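Local coordinates for protein putative acyl-CoA thioester hydrolase (Yersinia pestis KIM10+, PDB 5DM5) that probably hydrolyses acyl-CoA thioesters as a hexameric hot-dog-fold thioesterase, at residues K76-A79 with V80-V84. Residues are numbered along the deposited sequence; the frame is centred on the assembly and turned at random.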
ATOM      1  N   LYS B  76      24.636  -8.291  -5.314  1.00 51.08           N
ATOM      2  CA  LYS B  76      24.901  -6.961  -4.791  1.00 54.24           C
ATOM      3  C   LYS B  76      23.656  -6.366  -4.145  1.00 57.81           C
ATOM      4  O   LYS B  76      22.538  -6.686  -4.546  1.00 58.27           O
ATOM      5  CB  LYS B  76      25.427  -6.062  -5.908  1.00 54.69           C
ATOM      6  CG  LYS B  76      26.692  -6.627  -6.559  1.00 61.32           C
ATOM      7  CD  LYS B  76      27.412  -5.642  -7.478  1.00 65.76           C
ATOM      8  CE  LYS B  76      28.263  -6.378  -8.511  1.00 57.90           C
ATOM      9  NZ  LYS B  76      28.671  -5.466  -9.601  1.00 57.11           N
ATOM     10  N   PRO B  77      23.844  -5.562  -3.090  1.00 56.13           N
ATOM     11  CA  PRO B  77      22.732  -4.903  -2.404  1.00 52.82           C
ATOM     12  C   PRO B  77      22.171  -3.791  -3.271  1.00 57.45           C
ATOM     13  O   PRO B  77      22.858  -3.400  -4.216  1.00 57.17           O
ATOM     14  CB  PRO B  77      23.381  -4.336  -1.148  1.00 54.15           C
ATOM     15  CG  PRO B  77      24.790  -4.116  -1.542  1.00 56.26           C
ATOM     16  CD  PRO B  77      25.136  -5.243  -2.460  1.00 56.12           C
ATOM     17  N   VAL B  78      20.947  -3.334  -2.992  1.00 62.87           N
ATOM     18  CA  VAL B  78      20.323  -2.206  -3.704  1.00 56.34           C
ATOM     19  C   VAL B  78      19.868  -1.149  -2.722  1.00 56.13           C
ATOM     20  O   VAL B  78      19.166  -1.450  -1.774  1.00 62.61           O
ATOM     21  CB  VAL B  78      19.092  -2.621  -4.516  1.00 54.52           C
ATOM     22  CG1 VAL B  78      18.516  -1.419  -5.259  1.00 60.00           C
ATOM     23  CG2 VAL B  78      19.429  -3.751  -5.467  1.00 55.46           C
ATOM     24  N   ALA B  79      20.149   0.106  -2.999  1.00 54.05           N
ATOM     25  CA  ALA B  79      19.751   1.124  -2.053  1.00 61.06           C
ATOM     26  C   ALA B  79      18.444   1.696  -2.517  1.00 61.81           C
ATOM     27  O   ALA B  79      17.898   1.264  -3.527  1.00 62.70           O
ATOM     28  CB  ALA B  79      20.808   2.219  -1.925  1.00 67.59           C
ATOM     29  N   VAL B  80      17.889   2.583  -1.709  1.00 61.61           N
ATOM     30  CA  VAL B  80      16.654   3.252  -2.047  1.00 59.99           C
ATOM     31  C   VAL B  80      16.982   4.409  -2.997  1.00 61.12           C
ATOM     32  O   VAL B  80      18.019   5.057  -2.863  1.00 60.75           O
ATOM     33  CB  VAL B  80      15.938   3.736  -0.785  1.00 60.94           C
ATOM     34  CG1 VAL B  80      14.640   4.423  -1.140  1.00 66.17           C
ATOM     35  CG2 VAL B  80      15.651   2.561   0.110  1.00 61.11           C
ATOM     36  N   GLY B  81      16.134   4.611  -4.001  1.00 62.89           N
ATOM     37  CA  GLY B  81      16.319   5.683  -4.963  1.00 66.53           C
ATOM     38  C   GLY B  81      17.047   5.226  -6.214  1.00 69.89           C
ATOM     39  O   GLY B  81      17.396   6.034  -7.079  1.00 72.37           O
ATOM     40  N   ASP B  82      17.262   3.919  -6.309  1.00 66.43           N
ATOM     41  CA  ASP B  82      17.938   3.329  -7.455  1.00 67.33           C
ATOM     42  C   ASP B  82      16.930   2.651  -8.368  1.00 64.93           C
ATOM     43  O   ASP B  82      15.881   2.218  -7.889  1.00 65.45           O
ATOM     44  CB  ASP B  82      18.991   2.312  -7.000  1.00 75.99           C
ATOM     45  CG  ASP B  82      20.069   2.927  -6.111  1.00 78.15           C
ATOM     46  OD1 ASP B  82      20.232   4.161  -6.130  1.00 78.64           O
ATOM     47  OD2 ASP B  82      20.787   2.167  -5.426  1.00 79.57           O
ATOM     48  N   VAL B  83      17.250   2.547  -9.661  1.00 61.81           N
ATOM     49  CA  VAL B  83      16.359   1.898 -10.631  1.00 57.10           C
ATOM     50  C   VAL B  83      16.611   0.398 -10.746  1.00 54.78           C
ATOM     51  O   VAL B  83      17.711  -0.024 -11.092  1.00 59.08           O
ATOM     52  CB  VAL B  83      16.481   2.522 -12.024  1.00 58.69           C
ATOM     53  CG1 VAL B  83      15.546   1.829 -13.001  1.00 54.20           C
ATOM     54  CG2 VAL B  83      16.161   4.000 -11.958  1.00 60.30           C
ATOM     55  N   VAL B  84      15.568  -0.384 -10.468  1.00 49.98           N
ATOM     56  CA  VAL B  84      15.595  -1.844 -10.497  1.00 44.02           C
ATOM     57  C   VAL B  84      15.043  -2.369 -11.816  1.00 44.38           C
ATOM     58  O   VAL B  84      13.873  -2.155 -12.115  1.00 48.28           O
ATOM     59  CB  VAL B  84      14.748  -2.427  -9.333  1.00 43.42           C
ATOM     60  CG1 VAL B  84      14.716  -3.942  -9.387  1.00 43.21           C
ATOM     61  CG2 VAL B  84      15.251  -1.927  -7.975  1.00 43.80           C
TER
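Asp82 reaches back across the bend of the chain to Ala79, its carboxylate OD2 accepting the backbone N-H of Ala79 in a hydrogen bond of 3.2 Å between N and OD2. The bond is bent, 140° at the hydrogen, and the donor comes from above the carboxylate, about 40° out of its plane. Asp82 CG lies beside its own backbone N (chi1 -60°), which turns the carboxylate over the Ala79 peptide; CG stands 3.8 Å from Ala79 O. The Ala79 methyl lies against Asp82 OD2, CB to OD2 3.5 Å. OD1 makes a weak hydrogen bond to Ser110 OG, which may help to fix the rotation of the carboxylate. The apolar inner side of the turn is Val78: its CG1, opposite the backbone N, runs alongside Asp82 CB in the opposite sense at 4.1 Å and meets Val84 CG2 at 4.3 Å. Gly81 takes a positive phi, at which a beta carbon would collide with Val80 O. Val80 turns from residues 76-79 and packs on the loops at Pro30, Thr33 and Ile39. The solvent side is at Lys76 and Pro77, exposed and without side-chain contact to 80-84. This is structural packing in a connecting turn of the hot-dog fold, closed by an Asp side chain bonded to the backbone N-H three residues earlier. It joins edge strand 64-74 to strand 83-93, neighbour of the other edge strand, 21-27. On the sheet, Val78 and Asp82 pack on Val106 and Val84 on Val104 of strand 97-106, and Val78 also touches Ala120 of strand 118-129.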